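Local coordinates for flagellar hook associated protein type 3 FlgL (Legionella pneumophila subsp. pneumophila, PDB 5YTI), which probably serves as a structural component of the bacterial flagellum, joining the hook to the filament as other FlgL proteins do, at residues Gln63-Ala68 with Phe164-Thr169; Asn85-Leu90 with Asn119-Tyr124; Asp222-Thr227 with Ile267-Met272; Asn235-Val240 with Asp256-Tyr261. One frame throughout, in Å; residues are numbered along the deposited sequence. Where two conformers were deposited one is given.

Interaction 1: Gln63-Ala68 with Phe164-Thr169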
loop_
_atom_site.group_PDB
_atom_site.type_symbol
_atom_site.label_atom_id
_atom_site.label_comp_id
_atom_site.label_asym_id
_atom_site.label_seq_id
_atom_site.Cartn_x
_atom_site.Cartn_y
_atom_site.Cartn_z
ATOM N N GLN A 63 16.012 31.919 -0.977
ATOM C CA GLN A 63 16.588 31.698 0.378
ATOM C C GLN A 63 15.527 31.678 1.514
ATOM O O GLN A 63 15.614 30.855 2.423
ATOM C CB GLN A 63 17.680 32.744 0.716
ATOM C CG GLN A 63 18.705 33.008 -0.384
ATOM C CD GLN A 63 20.120 33.149 0.131
ATOM O OE1 GLN A 63 20.742 32.152 0.531
ATOM N NE2 GLN A 63 20.651 34.377 0.102
ATOM N N ASN A 64 14.551 32.589 1.459
ATOM C CA ASN A 64 13.433 32.615 2.413
ATOM C C ASN A 64 12.627 31.309 2.280
ATOM O O ASN A 64 12.417 30.595 3.259
ATOM C CB ASN A 64 12.548 33.862 2.176
ATOM C CG ASN A 64 11.768 34.313 3.427
ATOM O OD1 ASN A 64 12.350 34.847 4.394
ATOM N ND2 ASN A 64 10.433 34.150 3.388
ATOM N N ASN A 65 12.213 30.972 1.064
ATOM C CA ASN A 65 11.506 29.715 0.836
ATOM C C ASN A 65 12.259 28.459 1.360
ATOM O O ASN A 65 11.616 27.531 1.897
ATOM C CB ASN A 65 11.164 29.560 -0.652
ATOM C CG ASN A 65 9.930 30.345 -1.062
ATOM O OD1 ASN A 65 9.216 30.899 -0.226
ATOM N ND2 ASN A 65 9.676 30.392 -2.367
ATOM N N ARG A 66 13.594 28.438 1.182
ATOM C CA ARG A 66 14.454 27.335 1.653
ATOM C C ARG A 66 14.469 27.284 3.172
ATOM O O ARG A 66 14.129 26.269 3.756
ATOM C CB ARG A 66 15.893 27.475 1.126
ATOM C CG ARG A 66 16.935 26.677 1.908
ATOM C CD ARG A 66 18.368 26.943 1.438
ATOM N NE ARG A 66 18.909 28.214 1.935
ATOM C CZ ARG A 66 19.204 29.266 1.169
ATOM N NH1 ARG A 66 19.048 29.210 -0.133
ATOM N NH2 ARG A 66 19.674 30.372 1.709
ATOM N N GLN A 67 14.860 28.396 3.807
ATOM C CA GLN A 67 14.874 28.518 5.284
ATOM C C GLN A 67 13.577 27.999 5.872
ATOM O O GLN A 67 13.609 27.287 6.863
ATOM C CB GLN A 67 15.121 29.977 5.753
ATOM C CG GLN A 67 16.585 30.468 5.657
ATOM C CD GLN A 67 16.784 31.959 6.007
ATOM O OE1 GLN A 67 16.939 32.793 5.108
ATOM N NE2 GLN A 67 16.786 32.294 7.311
ATOM N N ALA A 68 12.445 28.335 5.253
ATOM C CA ALA A 68 11.123 27.950 5.773
ATOM C C ALA A 68 10.795 26.493 5.493
ATOM O O ALA A 68 10.085 25.833 6.257
ATOM C CB ALA A 68 10.042 28.835 5.186
ATOM N N PHE A 164 4.746 22.634 -3.422
ATOM C CA PHE A 164 6.104 22.682 -3.942
ATOM C C PHE A 164 6.611 24.138 -3.851
ATOM O O PHE A 164 5.851 25.076 -3.999
ATOM C CB PHE A 164 6.138 22.171 -5.381
ATOM C CG PHE A 164 5.834 20.695 -5.521
ATOM C CD1 PHE A 164 6.789 19.737 -5.203
ATOM C CD2 PHE A 164 4.610 20.264 -6.022
ATOM C CE1 PHE A 164 6.526 18.387 -5.345
ATOM C CE2 PHE A 164 4.340 18.919 -6.169
ATOM C CZ PHE A 164 5.302 17.980 -5.825
ATOM N N GLN A 165 7.890 24.333 -3.572
ATOM C CA GLN A 165 8.411 25.668 -3.357
ATOM C C GLN A 165 9.727 25.889 -4.065
ATOM O O GLN A 165 10.653 25.064 -3.946
ATOM C CB GLN A 165 8.609 25.905 -1.886
ATOM C CG GLN A 165 7.303 26.101 -1.177
ATOM C CD GLN A 165 7.350 27.306 -0.296
ATOM O OE1 GLN A 165 6.778 28.331 -0.649
ATOM N NE2 GLN A 165 8.075 27.215 0.840
ATOM N N ALA A 166 9.794 27.004 -4.806
ATOM C CA ALA A 166 11.013 27.425 -5.479
ATOM C C ALA A 166 12.053 27.755 -4.404
ATOM O O ALA A 166 11.800 28.602 -3.540
ATOM C CB ALA A 166 10.740 28.639 -6.358
ATOM N N VAL A 167 13.190 27.048 -4.438
ATOM C CA VAL A 167 14.324 27.291 -3.535
ATOM C C VAL A 167 15.662 27.484 -4.277
ATOM O O VAL A 167 16.704 27.683 -3.643
ATOM C CB VAL A 167 14.440 26.163 -2.487
ATOM C CG1 VAL A 167 13.174 26.099 -1.650
ATOM C CG2 VAL A 167 14.668 24.808 -3.135
ATOM N N THR A 168 15.619 27.372 -5.613
ATOM C CA THR A 168 16.628 27.898 -6.560
ATOM C C THR A 168 15.857 28.224 -7.849
ATOM O O THR A 168 14.624 28.147 -7.846
ATOM C CB THR A 168 17.774 26.902 -6.869
ATOM O OG1 THR A 168 17.302 25.855 -7.741
ATOM C CG2 THR A 168 18.384 26.310 -5.582
ATOM N N THR A 169 16.544 28.556 -8.949
ATOM C CA THR A 169 15.840 29.037 -10.175
ATOM C C THR A 169 15.053 27.949 -10.912
ATOM O O THR A 169 14.141 28.242 -11.709
ATOM C CB THR A 169 16.787 29.689 -11.206
ATOM O OG1 THR A 169 17.936 30.225 -10.548
ATOM C CG2 THR A 169 16.050 30.808 -11.975
#
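Asn65 and Arg66, on the long helix 49-96 of the flagellin-type N-terminal helical region, receive residues 165-167 of a small antiparallel hairpin formed by strands 164-168 and 171-174. The polar half of this helix-on-hairpin contact centres on the Asn65 amide. Its ND2 donates to Ala166 O at 3.0 Å, lying in the carbonyl plane, with an N-H...O angle of 154°; the acceptor in turn lies almost in the plane of the amide. With CG beside the backbone N (chi1 -80°), Asn65 reaches out from the helix to the Ala166 carbonyl. The Gln165 side chain crosses Asn65 at roughly a right angle, the two amide planes turned 42° apart. Their oxygens Asn65 OD1 and Gln165 OE1 stay 3.6 Å from each other, and no hydrogen bond joins the two amides. Around this pair, helix 316-374 closes in: Asn359 ND2 bonds to Val167 O, and Glu356 packs on Arg66. The apolar half belongs to Val167, which is buried where the chain turns a corner. Val167 CG1 settles against the helix backbone 3.7 Å from Arg66 N, while its CB lies 4.1 Å from Arg66 CB.

Interaction 2: Asn85-Leu90 with Asn119-Tyr124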
loop_
_atom_site.group_PDB
_atom_site.type_symbol
_atom_site.label_atom_id
_atom_site.label_comp_id
_atom_site.label_asym_id
_atom_site.label_seq_id
_atom_site.Cartn_x
_atom_site.Cartn_y
_atom_site.Cartn_z
ATOM N N ASN A 85 8.212 5.777 17.347
ATOM C CA ASN A 85 8.206 5.422 18.764
ATOM C C ASN A 85 6.928 4.722 19.209
ATOM O O ASN A 85 6.981 3.667 19.860
ATOM C CB ASN A 85 8.405 6.669 19.610
ATOM C CG ASN A 85 9.842 7.104 19.635
ATOM O OD1 ASN A 85 10.733 6.312 19.305
ATOM N ND2 ASN A 85 10.087 8.362 20.023
ATOM N N SER A 86 5.789 5.314 18.866
ATOM C CA SER A 86 4.512 4.733 19.216
ATOM C C SER A 86 4.326 3.344 18.575
ATOM O O SER A 86 3.783 2.428 19.198
ATOM C CB SER A 86 3.374 5.678 18.816
ATOM O OG SER A 86 3.418 6.889 19.555
ATOM N N LEU A 87 4.778 3.172 17.338
ATOM C CA LEU A 87 4.571 1.918 16.656
ATOM C C LEU A 87 5.517 0.900 17.145
ATOM O O LEU A 87 5.204 -0.274 17.083
ATOM C CB LEU A 87 4.775 2.088 15.172
ATOM C CG LEU A 87 3.594 2.825 14.537
ATOM C CD1 LEU A 87 3.981 3.502 13.223
ATOM C CD2 LEU A 87 2.442 1.842 14.343
ATOM N N HIS A 88 6.687 1.322 17.608
ATOM C CA HIS A 88 7.703 0.362 18.074
ATOM C C HIS A 88 7.208 -0.395 19.295
ATOM O O HIS A 88 7.513 -1.577 19.500
ATOM C CB HIS A 88 9.040 1.051 18.390
ATOM C CG HIS A 88 9.992 1.062 17.233
ATOM N ND1 HIS A 88 10.906 2.073 17.027
ATOM C CD2 HIS A 88 10.145 0.199 16.196
ATOM C CE1 HIS A 88 11.596 1.823 15.928
ATOM N NE2 HIS A 88 11.145 0.699 15.398
ATOM N N ARG A 89 6.418 0.327 20.076
ATOM C CA ARG A 89 5.848 -0.147 21.308
ATOM C C ARG A 89 4.620 -0.956 20.940
ATOM O O ARG A 89 4.457 -2.071 21.442
ATOM C CB ARG A 89 5.507 1.036 22.249
ATOM C CG ARG A 89 4.792 0.699 23.567
ATOM C CD ARG A 89 5.510 -0.343 24.443
ATOM N NE ARG A 89 4.624 -0.831 25.512
ATOM C CZ ARG A 89 4.650 -2.066 26.032
ATOM N NH1 ARG A 89 5.533 -2.962 25.629
ATOM N NH2 ARG A 89 3.786 -2.414 26.974
ATOM N N LEU A 90 3.774 -0.439 20.052
ATOM C CA LEU A 90 2.661 -1.250 19.571
ATOM C C LEU A 90 3.161 -2.607 19.062
ATOM O O LEU A 90 2.440 -3.604 19.095
ATOM C CB LEU A 90 1.876 -0.514 18.484
ATOM C CG LEU A 90 0.987 0.625 19.006
ATOM C CD1 LEU A 90 0.653 1.613 17.911
ATOM C CD2 LEU A 90 -0.282 0.081 19.650
ATOM N N ASN A 119 -4.740 6.821 20.461
ATOM C CA ASN A 119 -5.024 8.244 20.707
ATOM C C ASN A 119 -3.779 9.108 20.435
ATOM O O ASN A 119 -3.875 10.195 19.856
ATOM C CB ASN A 119 -5.523 8.489 22.155
ATOM C CG ASN A 119 -6.850 7.771 22.488
ATOM O OD1 ASN A 119 -7.416 7.014 21.676
ATOM N ND2 ASN A 119 -7.355 8.023 23.699
ATOM N N GLN A 120 -2.612 8.613 20.847
ATOM C CA GLN A 120 -1.335 9.284 20.577
ATOM C C GLN A 120 -1.162 9.514 19.066
ATOM O O GLN A 120 -0.869 10.619 18.625
ATOM C CB GLN A 120 -0.178 8.456 21.176
ATOM C CG GLN A 120 1.164 9.179 21.297
ATOM C CD GLN A 120 1.975 8.778 22.524
ATOM O OE1 GLN A 120 2.072 9.562 23.468
ATOM N NE2 GLN A 120 2.567 7.566 22.523
ATOM N N LEU A 121 -1.404 8.477 18.273
ATOM C CA LEU A 121 -1.203 8.540 16.825
ATOM C C LEU A 121 -2.200 9.448 16.148
ATOM O O LEU A 121 -1.873 10.100 15.164
ATOM C CB LEU A 121 -1.249 7.151 16.210
ATOM C CG LEU A 121 -0.087 6.233 16.577
ATOM C CD1 LEU A 121 -0.391 4.856 16.064
ATOM C CD2 LEU A 121 1.214 6.696 15.968
ATOM N N LEU A 122 -3.410 9.516 16.675
ATOM C CA LEU A 122 -4.383 10.507 16.170
ATOM C C LEU A 122 -3.954 11.969 16.445
ATOM O O LEU A 122 -4.314 12.871 15.692
ATOM C CB LEU A 122 -5.786 10.255 16.758
ATOM C CG LEU A 122 -6.421 8.935 16.333
ATOM C CD1 LEU A 122 -7.484 8.439 17.296
ATOM C CD2 LEU A 122 -6.998 9.060 14.926
ATOM N N ASP A 123 -3.231 12.191 17.544
ATOM C CA ASP A 123 -2.791 13.528 17.911
ATOM C C ASP A 123 -1.707 13.884 16.895
ATOM O O ASP A 123 -1.733 14.978 16.323
ATOM C CB ASP A 123 -2.249 13.598 19.360
ATOM C CG ASP A 123 -3.359 13.484 20.449
ATOM O OD1 ASP A 123 -4.534 13.308 20.073
ATOM O OD2 ASP A 123 -3.060 13.573 21.678
ATOM N N TYR A 124 -0.800 12.936 16.622
ATOM C CA TYR A 124 0.293 13.170 15.658
ATOM C C TYR A 124 -0.259 13.420 14.263
ATOM O O TYR A 124 0.176 14.330 13.559
ATOM C CB TYR A 124 1.291 12.006 15.628
ATOM C CG TYR A 124 1.954 11.655 16.963
ATOM C CD1 TYR A 124 2.266 12.630 17.909
ATOM C CD2 TYR A 124 2.301 10.356 17.250
ATOM C CE1 TYR A 124 2.877 12.316 19.114
ATOM C CE2 TYR A 124 2.914 10.027 18.446
ATOM C CZ TYR A 124 3.201 11.008 19.378
ATOM O OH TYR A 124 3.796 10.645 20.561
#
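Ser86 OG is met from two directions by side chains of the neighbouring helix. Gln120 NE2 donates a weak hydrogen bond to it over 3.2 Å, bent to 134° at the hydrogen. The Tyr124 ring presents its edge instead: CE2 lies 3.4 Å from Ser86 OG, with the oxygen in the plane of the ring. To deliver its amide, Gln120 starts with CG anti to the backbone N (chi1 -165°) and then bends at chi2. Gln120 O, a carbonyl of the same helix, lies over one face of the Tyr124 ring, near its rim. The two helices, 49-96 and 104-125, form an antiparallel helical pair within the flagellin N-terminal helical region; the axes of the two short segments run 159° apart and approach to 10.6 Å. The small serine sits where Leu121 points in, and Ser86 CB lies 3.7 Å from Leu121 CD2. The other methyl of Leu121 turns to the leucines of the opposite helix: its CD1 meets Leu90 CD1 tip to tip at 3.9 Å and approaches Leu87 CD2 more loosely at 4.5 Å. Helices 316-374 and 296-307 complete this buried bundle core, with Ile331, Leu335 and Ile338 against Leu87, and Val300 and Met303 against Leu90. Beside Leu90, Arg89 forms a salt bridge with Glu113 of helix 104-125.

Interaction 3: Asp222-Thr227 with Ile267-Met272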
loop_
_atom_site.group_PDB
_atom_site.type_symbol
_atom_site.label_atom_id
_atom_site.label_comp_id
_atom_site.label_asym_id
_atom_site.label_seq_id
_atom_site.Cartn_x
_atom_site.Cartn_y
_atom_site.Cartn_z
ATOM N N ASP A 222 -7.016 -13.298 -6.042
ATOM C CA ASP A 222 -8.350 -13.888 -5.971
ATOM C C ASP A 222 -8.838 -13.899 -4.524
ATOM O O ASP A 222 -8.086 -13.675 -3.593
ATOM C CB ASP A 222 -8.328 -15.318 -6.542
ATOM C CG ASP A 222 -9.723 -15.841 -6.999
ATOM O OD1 ASP A 222 -10.736 -15.114 -6.825
ATOM O OD2 ASP A 222 -9.784 -16.999 -7.528
ATOM N N ASN A 223 -10.126 -14.151 -4.359
ATOM C CA ASN A 223 -10.730 -14.430 -3.061
ATOM C C ASN A 223 -10.794 -15.955 -2.859
ATOM O O ASN A 223 -11.554 -16.698 -3.534
ATOM C CB ASN A 223 -12.132 -13.831 -2.996
ATOM C CG ASN A 223 -12.116 -12.369 -2.737
ATOM O OD1 ASN A 223 -11.701 -11.960 -1.688
ATOM N ND2 ASN A 223 -12.598 -11.578 -3.662
ATOM N N TYR A 224 -9.983 -16.406 -1.912
ATOM C CA TYR A 224 -9.723 -17.823 -1.728
ATOM C C TYR A 224 -10.384 -18.287 -0.465
ATOM O O TYR A 224 -10.511 -17.545 0.483
ATOM C CB TYR A 224 -8.199 -18.097 -1.662
ATOM C CG TYR A 224 -7.467 -17.907 -2.979
ATOM C CD1 TYR A 224 -7.414 -18.912 -3.900
ATOM C CD2 TYR A 224 -6.831 -16.714 -3.278
ATOM C CE1 TYR A 224 -6.758 -18.740 -5.109
ATOM C CE2 TYR A 224 -6.165 -16.522 -4.471
ATOM C CZ TYR A 224 -6.122 -17.541 -5.395
ATOM O OH TYR A 224 -5.455 -17.378 -6.615
ATOM N N THR A 225 -10.792 -19.533 -0.456
ATOM C CA THR A 225 -11.332 -20.132 0.720
ATOM C C THR A 225 -10.604 -21.451 0.944
ATOM O O THR A 225 -10.462 -22.286 0.037
ATOM C CB THR A 225 -12.845 -20.311 0.552
ATOM O OG1 THR A 225 -13.378 -19.149 -0.122
ATOM C CG2 THR A 225 -13.513 -20.522 1.928
HETATM N N MSE A 226 -10.099 -21.594 2.158
HETATM C CA MSE A 226 -9.370 -22.783 2.577
HETATM C C MSE A 226 -10.269 -23.527 3.520
HETATM O O MSE A 226 -10.734 -22.987 4.534
HETATM C CB MSE A 226 -8.068 -22.388 3.282
HETATM C CG MSE A 226 -7.182 -23.593 3.624
HETATM SE SE MSE A 226 -5.603 -23.086 4.701
HETATM C CE MSE A 226 -4.469 -23.257 3.108
ATOM N N THR A 227 -10.520 -24.777 3.191
ATOM C CA THR A 227 -11.524 -25.553 3.877
ATOM C C THR A 227 -10.821 -26.868 4.256
ATOM O O THR A 227 -10.221 -27.540 3.392
ATOM C CB THR A 227 -12.784 -25.737 2.958
ATOM O OG1 THR A 227 -12.421 -25.565 1.582
ATOM C CG2 THR A 227 -13.875 -24.658 3.219
ATOM N N ILE A 267 1.808 -24.862 2.683
ATOM C CA ILE A 267 0.765 -24.989 1.700
ATOM C C ILE A 267 0.992 -23.899 0.675
ATOM O O ILE A 267 1.148 -22.738 1.025
ATOM C CB ILE A 267 -0.609 -24.746 2.308
ATOM C CG1 ILE A 267 -0.764 -25.548 3.593
ATOM C CG2 ILE A 267 -1.663 -25.124 1.302
ATOM C CD1 ILE A 267 -0.524 -27.038 3.414
ATOM N N GLY A 268 1.027 -24.273 -0.597
ATOM C CA GLY A 268 1.297 -23.307 -1.639
ATOM C C GLY A 268 0.358 -23.431 -2.821
ATOM O O GLY A 268 0.041 -24.553 -3.294
ATOM N N PHE A 269 -0.064 -22.263 -3.292
ATOM C CA PHE A 269 -0.872 -22.152 -4.477
ATOM C C PHE A 269 -0.722 -20.781 -5.133
ATOM O O PHE A 269 -0.425 -19.772 -4.494
ATOM C CB PHE A 269 -2.350 -22.458 -4.161
ATOM C CG PHE A 269 -2.958 -21.569 -3.107
ATOM C CD1 PHE A 269 -2.825 -21.871 -1.768
ATOM C CD2 PHE A 269 -3.676 -20.427 -3.463
ATOM C CE1 PHE A 269 -3.397 -21.065 -0.809
ATOM C CE2 PHE A 269 -4.212 -19.578 -2.496
ATOM C CZ PHE A 269 -4.080 -19.907 -1.167
ATOM N N ASN A 270 -0.977 -20.767 -6.432
ATOM C CA ASN A 270 -0.874 -19.578 -7.279
ATOM C C ASN A 270 0.110 -18.546 -6.733
ATOM O O ASN A 270 -0.271 -17.462 -6.304
ATOM C CB ASN A 270 -2.251 -18.952 -7.458
ATOM C CG ASN A 270 -3.165 -19.776 -8.301
ATOM O OD1 ASN A 270 -2.740 -20.695 -9.003
ATOM N ND2 ASN A 270 -4.439 -19.419 -8.274
ATOM N N GLY A 271 1.370 -18.922 -6.715
ATOM C CA GLY A 271 2.424 -18.024 -6.275
ATOM C C GLY A 271 2.562 -17.703 -4.802
ATOM O O GLY A 271 3.428 -16.922 -4.457
HETATM N N MSE A 272 1.736 -18.273 -3.930
HETATM C CA MSE A 272 1.748 -17.891 -2.499
HETATM C C MSE A 272 2.075 -19.084 -1.645
HETATM O O MSE A 272 1.747 -20.204 -2.024
HETATM C CB MSE A 272 0.394 -17.328 -2.036
HETATM C CG MSE A 272 -0.151 -16.168 -2.868
HETATM SE SE MSE A 272 -2.114 -16.032 -2.677
HETATM C CE MSE A 272 -2.315 -14.327 -3.591
#
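Tyr224 and Phe269 meet between two sheets, their CA atoms 10.2 Å apart, and no backbone hydrogen bond joins 222-227 to 267-272. This is face-to-face sheet packing: strand 224-230 belongs to the five-stranded antiparallel sheet, and strand 266-269 to the three-stranded one. The two rings form an edge-to-face pair, with centroids 4.9 Å apart and planes at 57°. Phe269 CE2 is the atom that touches, standing over the centre of the Tyr224 ring, 3.6 Å from Tyr224 CD1. Phe269 CG lies between its backbone N and carbonyl carbon (chi1 58°), which brings the phenyl group across to the tyrosine. The other face of Tyr224 has Asp222 CG toward its rim. Val240 and Ile288 of the five-stranded sheet also pack around the two rings. Selenomethionine Met272, through SE, makes an oblique Met-aromatic contact 5.2 Å from the Tyr224 ring centroid. Further along the strands, selenomethionine Met226 bends at chi3 so that its CE comes within 3.8 Å of Ile267 CG2. Asn270 and Gly271 form the two-residue turn between strands 266-269 and 272-277, both with positive phi. Tyr224 OH, also bonded to Val220 O, receives a nearly straight hydrogen bond (174°) from Asn270 ND2 at 2.8 Å, with the oxygen in the amide plane.

Interaction 4: Asn235-Val240 with Asp256-Tyr261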
loop_
_atom_site.group_PDB
_atom_site.type_symbol
_atom_site.label_atom_id
_atom_site.label_comp_id
_atom_site.label_asym_id
_atom_site.label_seq_id
_atom_site.Cartn_x
_atom_site.Cartn_y
_atom_site.Cartn_z
ATOM N N ASN A 235 -8.531 -39.558 6.992
ATOM C CA ASN A 235 -7.530 -38.482 7.095
ATOM C C ASN A 235 -8.029 -37.027 6.810
ATOM O O ASN A 235 -8.739 -36.762 5.820
ATOM C CB ASN A 235 -6.334 -38.786 6.170
ATOM C CG ASN A 235 -5.194 -39.469 6.893
ATOM O OD1 ASN A 235 -4.825 -40.592 6.558
ATOM N ND2 ASN A 235 -4.625 -38.790 7.900
ATOM N N LEU A 236 -7.625 -36.091 7.677
ATOM C CA LEU A 236 -7.885 -34.669 7.465
ATOM C C LEU A 236 -7.124 -34.180 6.241
ATOM O O LEU A 236 -5.994 -34.629 5.976
ATOM C CB LEU A 236 -7.441 -33.856 8.674
ATOM C CG LEU A 236 -8.514 -33.410 9.656
ATOM C CD1 LEU A 236 -7.870 -33.027 10.986
ATOM C CD2 LEU A 236 -9.312 -32.254 9.057
ATOM N N VAL A 237 -7.725 -33.243 5.513
ATOM C CA VAL A 237 -7.212 -32.874 4.201
ATOM C C VAL A 237 -7.474 -31.382 3.959
ATOM O O VAL A 237 -8.338 -30.788 4.591
ATOM C CB VAL A 237 -7.839 -33.814 3.121
ATOM C CG1 VAL A 237 -8.971 -33.138 2.358
ATOM C CG2 VAL A 237 -6.787 -34.354 2.155
ATOM N N VAL A 238 -6.703 -30.772 3.065
ATOM C CA VAL A 238 -6.714 -29.310 2.895
ATOM C C VAL A 238 -7.136 -28.937 1.492
ATOM O O VAL A 238 -6.521 -29.387 0.495
ATOM C CB VAL A 238 -5.309 -28.704 3.141
ATOM C CG1 VAL A 238 -5.241 -27.225 2.773
ATOM C CG2 VAL A 238 -4.922 -28.882 4.583
HETATM N N MSE A 239 -8.171 -28.102 1.410
HETATM C CA MSE A 239 -8.693 -27.714 0.106
HETATM C C MSE A 239 -8.691 -26.238 -0.038
HETATM O O MSE A 239 -8.862 -25.504 0.926
HETATM C CB MSE A 239 -10.074 -28.309 -0.065
HETATM C CG MSE A 239 -9.833 -29.782 -0.344
HETATM SE SE MSE A 239 -11.511 -30.765 -0.548
HETATM C CE MSE A 239 -12.205 -30.577 1.296
ATOM N N VAL A 240 -8.466 -25.796 -1.263
ATOM C CA VAL A 240 -8.517 -24.381 -1.574
ATOM C C VAL A 240 -9.176 -24.159 -2.915
ATOM O O VAL A 240 -8.875 -24.836 -3.912
ATOM C CB VAL A 240 -7.099 -23.752 -1.592
ATOM C CG1 VAL A 240 -7.119 -22.340 -2.158
ATOM C CG2 VAL A 240 -6.513 -23.726 -0.193
ATOM N N ASP A 256 -10.598 -36.830 -2.226
ATOM C CA ASP A 256 -9.655 -37.929 -2.351
ATOM C C ASP A 256 -8.480 -37.688 -3.305
ATOM O O ASP A 256 -7.488 -38.427 -3.261
ATOM C CB ASP A 256 -10.403 -39.209 -2.719
ATOM C CG ASP A 256 -11.094 -39.834 -1.525
ATOM O OD1 ASP A 256 -10.868 -39.379 -0.378
ATOM O OD2 ASP A 256 -11.858 -40.793 -1.730
ATOM N N ASP A 257 -8.567 -36.666 -4.153
ATOM C CA ASP A 257 -7.408 -36.240 -4.958
ATOM C C ASP A 257 -6.585 -35.188 -4.181
ATOM O O ASP A 257 -5.645 -34.594 -4.706
ATOM C CB ASP A 257 -7.853 -35.704 -6.341
ATOM C CG ASP A 257 -8.218 -36.826 -7.334
ATOM O OD1 ASP A 257 -7.417 -37.773 -7.538
ATOM O OD2 ASP A 257 -9.310 -36.759 -7.934
ATOM N N ALA A 258 -6.921 -34.985 -2.914
ATOM C CA ALA A 258 -6.423 -33.823 -2.183
ATOM C C ALA A 258 -5.141 -34.079 -1.365
ATOM O O ALA A 258 -4.950 -35.178 -0.825
ATOM C CB ALA A 258 -7.525 -33.292 -1.271
ATOM N N PRO A 259 -4.254 -33.064 -1.270
ATOM C CA PRO A 259 -3.129 -33.172 -0.307
ATOM C C PRO A 259 -3.595 -33.206 1.146
ATOM O O PRO A 259 -4.537 -32.511 1.506
ATOM C CB PRO A 259 -2.275 -31.905 -0.571
ATOM C CG PRO A 259 -3.093 -31.038 -1.478
ATOM C CD PRO A 259 -4.098 -31.920 -2.189
ATOM N N LEU A 260 -2.914 -33.985 1.976
ATOM C CA LEU A 260 -3.290 -34.116 3.385
ATOM C C LEU A 260 -2.522 -33.072 4.233
ATOM O O LEU A 260 -1.491 -32.548 3.818
ATOM C CB LEU A 260 -3.072 -35.549 3.896
ATOM C CG LEU A 260 -2.712 -36.613 2.832
ATOM C CD1 LEU A 260 -1.193 -36.744 2.617
ATOM C CD2 LEU A 260 -3.304 -37.964 3.222
ATOM N N TYR A 261 -3.063 -32.773 5.408
ATOM C CA TYR A 261 -2.596 -31.682 6.259
ATOM C C TYR A 261 -1.474 -32.153 7.195
ATOM O O TYR A 261 -1.749 -32.865 8.171
ATOM C CB TYR A 261 -3.793 -31.120 7.075
ATOM C CG TYR A 261 -3.443 -30.293 8.305
ATOM C CD1 TYR A 261 -2.852 -29.040 8.182
ATOM C CD2 TYR A 261 -3.724 -30.758 9.593
ATOM C CE1 TYR A 261 -2.536 -28.285 9.301
ATOM C CE2 TYR A 261 -3.403 -30.003 10.713
ATOM C CZ TYR A 261 -2.807 -28.767 10.557
ATOM O OH TYR A 261 -2.486 -28.001 11.646
#
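Val237 and Val238, near the start of strand 236-242, hold the tight part of this contact against the loop 258-261. A single beta bridge pairs Val237 with Leu260, CA atoms 4.2 Å apart, and beside it Val238 N donates a straight hydrogen bond (171°) to Pro259 O at 3.2 Å. The end-to-end directions of loop and strand differ by 109°, and the bridge does not extend into a longer pairing. Apolar groups close in on both flanks. Ala258 CB lies 3.7 Å from Val237 CG2, within range of both valine methyls, and Met239 CG approaches the same CB at 4.3 Å. Val238 CG2 meets Tyr261 CB at 3.5 Å, whereas the Tyr261 ring, its CG anti to the backbone N (chi1 162°), leads away toward Pro280. The solvent side is looser: Leu260 points away from the strand and touches Asn235 CB through CD2 at 4.3 Å, and both residues are exposed. Pro259, also exposed, rests on Ile249 of the neighbouring strand 246-249. With one hydrogen bond between the two segments and otherwise mainly aliphatic carbon contacts, the loop is held to the five-stranded sheet chiefly by apolar packing.

Interactions 1 and 2 share helix 49-96 but lie 32 Å apart between centres: the first joins it to a small hairpin, the second to helix 104-125. Along the chain, interaction 2 falls between the two segments of interaction 1, and both close before interactions 3 and 4 begin; both segments of interaction 4 lie between those of interaction 3. These last two sit in the beta-rich part, centres 13 Å apart, across the chain's centre from interaction 1. They meet through adjacent strands 224-230 and 236-242, where Thr227 N probably bonds to Met239 O at 2.9 Å. Interaction 3 binds the two sheets together and interaction 4 ties a loop to one. The elongated protein thus combines a helical rod with a compact beta domain.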